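Local structure of Lin1840 protein (4ZOC) at residues A[13-18]-A[323-328]; A[287-292]-A[304-309]. The protein probably hydrolyses terminal, non-reducing beta-D-glucosyl residues of beta-glucosides, releasing beta-D-glucose, as a family 3 glycoside hydrolase with a part in beta-1,2-glucan metabolism. The protein carries 2 engineered substitutions. One frame throughout, in Å; residues are numbered along the deposited sequence.

Overall arrangement
Both contacts join helices on the outside of the TIM-barrel domain of this family 3 enzyme, and they illustrate how a barrel's helical layer is knitted together. Their centres lie 14 Å apart, with nearest atoms about 5 Å from each other. Interaction 2 pairs helices 286-295 and 306-316, which precede and follow the last barrel strand, 301-302. Interaction 1 brings helix 15-21, just ahead of the first strand, 23-25, against helix 322-338, which follows helix 306-316. Along the chain, interaction 2 is nested within the loop that interaction 1 closes. One contact is local; the other joins the helix before the first barrel strand to one after the last. Both lie away from the glucose-binding pocket and the magnesium site.

Interaction 1: residues A[13-18]-A[323-328]; sequences MTLDEK and NLLDEA
The ammonium group of Lys18 is gripped by two carboxylates of helix 322-338: Asp326 across the contact and Glu322 just before the segment. Lys18 NZ donates to Asp326 OD1 at 2.7 Å, a salt bridge made on the syn side of the carboxylate and 22° out of its plane. A bend at chi3 (-71°) in an otherwise extended chain turns the amine to meet that oxygen, and its methylenes follow, with Lys18 CD 3.4 Å from Asp326 OD1.

Beside the charged pair the contact is apolar. Leu325 points toward helix 15-21 and spreads its two methyls over it. Leu325 CD2 lies 3.8 Å from Lys18 CB and 3.6 Å from Leu15 CD1, the two leucine side chains crossing at a slant, while Leu325 CD1 approaches the backbone at Lys18 O, 3.8 Å away. Ile315 of helix 306-316 also touches both leucines, so three helices share this patch.

A capping box opens helix 15-21. Thr14 OG1 accepts from Glu17 N (3.0 Å), and Glu17 OE1 accepts from Thr14 N (2.9 Å); the same carboxylate oxygen also pairs with Arg81. Lys18 is thus a dual-purpose residue: its inner carbons join the leucine packing, while its ammonium group is paired with two acids, an environment that would probably favour the protonated amine and that links helix 15-21 to helix 322-338 by charge.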
loop_
_atom_site.group_PDB
_atom_site.type_symbol
_atom_site.label_atom_id
_atom_site.label_comp_id
_atom_site.label_asym_id
_atom_site.label_seq_id
_atom_site.Cartn_x
_atom_site.Cartn_y
_atom_site.Cartn_z
ATOM N N MET A 13 -0.977 -48.946 6.450
ATOM C CA MET A 13 -2.184 -48.209 6.110
ATOM C C MET A 13 -2.602 -48.387 4.664
ATOM O O MET A 13 -1.791 -48.425 3.770
ATOM C CB MET A 13 -1.999 -46.696 6.448
ATOM C CG MET A 13 -1.828 -46.400 7.947
ATOM S SD MET A 13 -1.207 -44.731 8.218
ATOM C CE MET A 13 -2.711 -43.798 8.123
ATOM N N THR A 14 -3.889 -48.487 4.430
ATOM C CA THR A 14 -4.437 -48.487 3.127
ATOM C C THR A 14 -4.331 -47.073 2.531
ATOM O O THR A 14 -4.104 -46.078 3.249
ATOM C CB THR A 14 -5.935 -48.870 3.080
ATOM O OG1 THR A 14 -6.748 -47.915 3.797
ATOM C CG2 THR A 14 -6.164 -50.322 3.617
ATOM N N LEU A 15 -4.505 -46.991 1.224
ATOM C CA LEU A 15 -4.502 -45.667 0.569
ATOM C C LEU A 15 -5.590 -44.816 1.229
ATOM O O LEU A 15 -5.329 -43.670 1.560
ATOM C CB LEU A 15 -4.741 -45.749 -0.950
ATOM C CG LEU A 15 -4.698 -44.430 -1.775
ATOM C CD1 LEU A 15 -3.349 -43.781 -1.598
ATOM C CD2 LEU A 15 -5.008 -44.681 -3.233
ATOM N N ASP A 16 -6.795 -45.353 1.409
ATOM C CA ASP A 16 -7.877 -44.539 1.923
ATOM C C ASP A 16 -7.594 -44.095 3.360
ATOM O O ASP A 16 -7.964 -42.956 3.761
ATOM C CB ASP A 16 -9.214 -45.264 1.849
ATOM C CG ASP A 16 -9.886 -45.171 0.501
ATOM O OD1 ASP A 16 -9.395 -44.508 -0.438
ATOM O OD2 ASP A 16 -10.980 -45.791 0.383
ATOM N N GLU A 17 -6.922 -44.958 4.134
ATOM C CA GLU A 17 -6.559 -44.566 5.518
ATOM C C GLU A 17 -5.534 -43.408 5.490
ATOM O O GLU A 17 -5.590 -42.460 6.282
ATOM C CB GLU A 17 -5.938 -45.735 6.293
ATOM C CG GLU A 17 -6.984 -46.683 6.857
ATOM C CD GLU A 17 -6.449 -47.998 7.324
ATOM O OE1 GLU A 17 -5.315 -48.394 6.936
ATOM O OE2 GLU A 17 -7.231 -48.647 8.062
ATOM N N LYS A 18 -4.557 -43.526 4.608
ATOM C CA LYS A 18 -3.518 -42.482 4.483
ATOM C C LYS A 18 -4.144 -41.173 4.054
ATOM O O LYS A 18 -3.816 -40.124 4.649
ATOM C CB LYS A 18 -2.409 -42.879 3.514
ATOM C CG LYS A 18 -1.623 -44.026 4.043
ATOM C CD LYS A 18 -0.379 -44.365 3.254
ATOM C CE LYS A 18 -0.705 -44.979 1.915
ATOM N NZ LYS A 18 0.567 -45.433 1.317
ATOM N N ASN A 323 4.230 -41.296 -2.914
ATOM C CA ASN A 323 5.291 -40.999 -1.963
ATOM C C ASN A 323 5.056 -39.664 -1.280
ATOM O O ASN A 323 5.444 -39.483 -0.147
ATOM C CB ASN A 323 6.647 -40.889 -2.644
ATOM C CG ASN A 323 7.070 -42.194 -3.262
ATOM O OD1 ASN A 323 6.766 -43.278 -2.736
ATOM N ND2 ASN A 323 7.687 -42.114 -4.417
ATOM N N LEU A 324 4.489 -38.696 -1.976
ATOM C CA LEU A 324 4.190 -37.423 -1.284
ATOM C C LEU A 324 3.151 -37.641 -0.198
ATOM O O LEU A 324 3.225 -37.025 0.883
ATOM C CB LEU A 324 3.664 -36.373 -2.261
ATOM C CG LEU A 324 4.668 -35.942 -3.331
ATOM C CD1 LEU A 324 4.016 -34.933 -4.254
ATOM C CD2 LEU A 324 5.996 -35.427 -2.770
ATOM N N LEU A 325 2.127 -38.436 -0.499
ATOM C CA LEU A 325 1.166 -38.795 0.555
ATOM C C LEU A 325 1.805 -39.496 1.740
ATOM O O LEU A 325 1.518 -39.131 2.894
ATOM C CB LEU A 325 -0.007 -39.605 -0.006
ATOM C CG LEU A 325 -1.003 -40.139 1.001
ATOM C CD1 LEU A 325 -1.698 -38.972 1.688
ATOM C CD2 LEU A 325 -2.015 -41.040 0.244
ATOM N N ASP A 326 2.693 -40.467 1.477
ATOM C CA ASP A 326 3.403 -41.136 2.568
ATOM C C ASP A 326 4.231 -40.179 3.434
ATOM O O ASP A 326 4.444 -40.369 4.667
ATOM C CB ASP A 326 4.314 -42.234 2.029
ATOM C CG ASP A 326 3.547 -43.364 1.413
ATOM O OD1 ASP A 326 2.294 -43.402 1.468
ATOM O OD2 ASP A 326 4.193 -44.198 0.764
ATOM N N GLU A 327 4.766 -39.170 2.792
ATOM C CA GLU A 327 5.577 -38.180 3.524
ATOM C C GLU A 327 4.682 -37.369 4.457
ATOM O O GLU A 327 5.055 -37.148 5.600
ATOM C CB GLU A 327 6.402 -37.278 2.557
ATOM C CG GLU A 327 7.578 -38.056 1.927
ATOM C CD GLU A 327 8.128 -37.494 0.627
ATOM O OE1 GLU A 327 7.932 -36.290 0.338
ATOM O OE2 GLU A 327 8.807 -38.284 -0.091
ATOM N N ALA A 328 3.529 -36.961 3.975
ATOM C CA ALA A 328 2.604 -36.206 4.786
ATOM C C ALA A 328 2.090 -37.072 5.961
ATOM O O ALA A 328 2.060 -36.634 7.114
ATOM C CB ALA A 328 1.418 -35.718 3.947
#

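Interaction 2: residues A[287-292]-A[304-309]; sequences KEAAQF and TTCYIH
Ala289 is the first residue of helix 286-295 to meet the opposing segment, its CB lying 3.9 Å from Cys306 SG. A chi1 of -56° swings the cysteine sulfur away from the Cys306 carbonyl and toward the alanine methyl. Val274 and Ala275 of the short helix 273-276 also touch Cys306, extending the apolar surroundings.

Between the two segments the backbones are nearest at Ala290 and Cys306, whose CA atoms are 5.3 Å apart. The methyl of Ala290 points toward the other segment, where Ala290 CB is 4.0 Å from Cys306 CB and 3.7 Å from Cys306 O. Ala290 CB also lies in the plane of the Tyr307 ring, at its edge, 3.9 Å from Tyr307 CD1. Further along that edge, Tyr307 CE1 approaches Ala290 O at 3.4 Å, again near the ring plane, so the aromatic rim rather than a face lies against the helix backbone. The phenol end of Tyr307 is hydrogen-bonded to the carbonyl of Val298, fixing that end of the ring.

Glu301, on the strand 301-302, accepts from the backbone N of both Cys306 and Tyr307, tying the start of helix 306-316 to the barrel strand. Between the segments themselves the contact is van der Waals packing: two small methyls let the backbones draw near, with the cysteine side chain and the tyrosine edge packed against them.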
loop_
_atom_site.group_PDB
_atom_site.type_symbol
_atom_site.label_atom_id
_atom_site.label_comp_id
_atom_site.label_asym_id
_atom_site.label_seq_id
_atom_site.Cartn_x
_atom_site.Cartn_y
_atom_site.Cartn_z
ATOM N N LYS A 287 -9.989 -31.186 -7.647
ATOM C CA LYS A 287 -8.950 -32.136 -8.005
ATOM C C LYS A 287 -7.601 -31.423 -8.197
ATOM O O LYS A 287 -6.593 -31.838 -7.705
ATOM C CB LYS A 287 -9.391 -32.882 -9.298
ATOM C CG LYS A 287 -8.406 -33.926 -9.776
ATOM C CD LYS A 287 -8.973 -34.661 -10.984
ATOM C CE LYS A 287 -8.076 -35.838 -11.315
ATOM N NZ LYS A 287 -8.680 -36.510 -12.476
ATOM N N GLU A 288 -7.631 -30.275 -8.862
ATOM C CA GLU A 288 -6.431 -29.519 -8.971
ATOM C C GLU A 288 -5.954 -28.916 -7.625
ATOM O O GLU A 288 -4.764 -28.880 -7.352
ATOM C CB GLU A 288 -6.626 -28.389 -10.043
ATOM C CG GLU A 288 -6.682 -28.964 -11.481
ATOM C CD GLU A 288 -6.506 -27.942 -12.580
ATOM O OE1 GLU A 288 -6.463 -26.695 -12.324
ATOM O OE2 GLU A 288 -6.486 -28.393 -13.746
ATOM N N ALA A 289 -6.898 -28.398 -6.844
ATOM C CA ALA A 289 -6.604 -27.860 -5.511
ATOM C C ALA A 289 -5.853 -28.885 -4.656
ATOM O O ALA A 289 -4.794 -28.600 -4.069
ATOM C CB ALA A 289 -7.881 -27.434 -4.811
ATOM N N ALA A 290 -6.356 -30.128 -4.672
ATOM C CA ALA A 290 -5.691 -31.253 -3.998
ATOM C C ALA A 290 -4.313 -31.521 -4.557
ATOM O O ALA A 290 -3.324 -31.667 -3.845
ATOM C CB ALA A 290 -6.590 -32.511 -4.132
ATOM N N GLN A 291 -4.220 -31.620 -5.864
ATOM C CA GLN A 291 -2.918 -31.918 -6.447
ATOM C C GLN A 291 -1.882 -30.859 -6.097
ATOM O O GLN A 291 -0.800 -31.161 -5.683
ATOM C CB GLN A 291 -3.028 -32.024 -7.969
ATOM C CG GLN A 291 -1.737 -32.407 -8.645
ATOM C CD GLN A 291 -1.829 -32.357 -10.168
ATOM O OE1 GLN A 291 -2.896 -32.484 -10.783
ATOM N NE2 GLN A 291 -0.681 -32.210 -10.784
ATOM N N PHE A 292 -2.223 -29.592 -6.331
ATOM C CA PHE A 292 -1.219 -28.512 -6.180
ATOM C C PHE A 292 -0.874 -28.308 -4.691
ATOM O O PHE A 292 0.248 -28.096 -4.350
ATOM C CB PHE A 292 -1.732 -27.211 -6.824
ATOM C CG PHE A 292 -2.130 -27.344 -8.275
ATOM C CD1 PHE A 292 -1.539 -28.308 -9.094
ATOM C CD2 PHE A 292 -3.029 -26.464 -8.831
ATOM C CE1 PHE A 292 -1.913 -28.387 -10.435
ATOM C CE2 PHE A 292 -3.375 -26.528 -10.189
ATOM C CZ PHE A 292 -2.812 -27.501 -10.955
ATOM N N THR A 304 -12.040 -28.780 4.839
ATOM C CA THR A 304 -12.485 -28.950 3.435
ATOM C C THR A 304 -12.088 -30.354 2.969
ATOM O O THR A 304 -11.337 -31.057 3.666
ATOM C CB THR A 304 -12.002 -27.790 2.486
ATOM O OG1 THR A 304 -10.570 -27.585 2.627
ATOM C CG2 THR A 304 -12.744 -26.555 2.833
ATOM N N THR A 305 -12.626 -30.718 1.800
ATOM C CA THR A 305 -12.720 -32.049 1.335
ATOM C C THR A 305 -11.982 -32.312 0.038
ATOM O O THR A 305 -12.210 -33.347 -0.533
ATOM C CB THR A 305 -14.176 -32.460 1.167
ATOM O OG1 THR A 305 -14.797 -31.634 0.193
ATOM C CG2 THR A 305 -14.967 -32.306 2.464
ATOM N N CYS A 306 -11.037 -31.461 -0.404
ATOM C CA CYS A 306 -10.330 -31.730 -1.583
ATOM C C CYS A 306 -9.496 -33.007 -1.477
ATOM O O CYS A 306 -9.582 -33.868 -2.356
ATOM C CB CYS A 306 -9.384 -30.552 -1.993
ATOM S SG CYS A 306 -10.285 -29.010 -2.150
ATOM N N TYR A 307 -8.667 -33.123 -0.434
ATOM C CA TYR A 307 -7.876 -34.330 -0.254
ATOM C C TYR A 307 -8.725 -35.562 -0.182
ATOM O O TYR A 307 -8.517 -36.547 -0.956
ATOM C CB TYR A 307 -6.954 -34.270 0.966
ATOM C CG TYR A 307 -5.683 -33.379 0.813
ATOM C CD1 TYR A 307 -5.300 -32.803 -0.419
ATOM C CD2 TYR A 307 -4.890 -33.109 1.924
ATOM C CE1 TYR A 307 -4.152 -32.066 -0.525
ATOM C CE2 TYR A 307 -3.727 -32.383 1.816
ATOM C CZ TYR A 307 -3.379 -31.809 0.584
ATOM O OH TYR A 307 -2.221 -31.129 0.442
ATOM N N ILE A 308 -9.678 -35.521 0.745
ATOM C CA ILE A 308 -10.494 -36.709 1.021
ATOM C C ILE A 308 -11.201 -37.258 -0.241
ATOM O O ILE A 308 -11.204 -38.467 -0.488
ATOM C CB ILE A 308 -11.359 -36.442 2.265
ATOM C CG1 ILE A 308 -11.767 -37.763 2.918
ATOM C CG2 ILE A 308 -12.573 -35.602 1.980
ATOM C CD1 ILE A 308 -10.748 -38.294 3.894
ATOM N N HIS A 309 -11.752 -36.368 -1.063
ATOM C CA HIS A 309 -12.504 -36.784 -2.242
ATOM C C HIS A 309 -11.653 -36.979 -3.510
ATOM O O HIS A 309 -12.050 -37.761 -4.390
ATOM C CB HIS A 309 -13.683 -35.837 -2.487
ATOM C CG HIS A 309 -14.732 -35.895 -1.421
ATOM N ND1 HIS A 309 -15.077 -37.059 -0.773
ATOM C CD2 HIS A 309 -15.496 -34.919 -0.867
ATOM C CE1 HIS A 309 -15.988 -36.796 0.156
ATOM N NE2 HIS A 309 -16.268 -35.507 0.109
#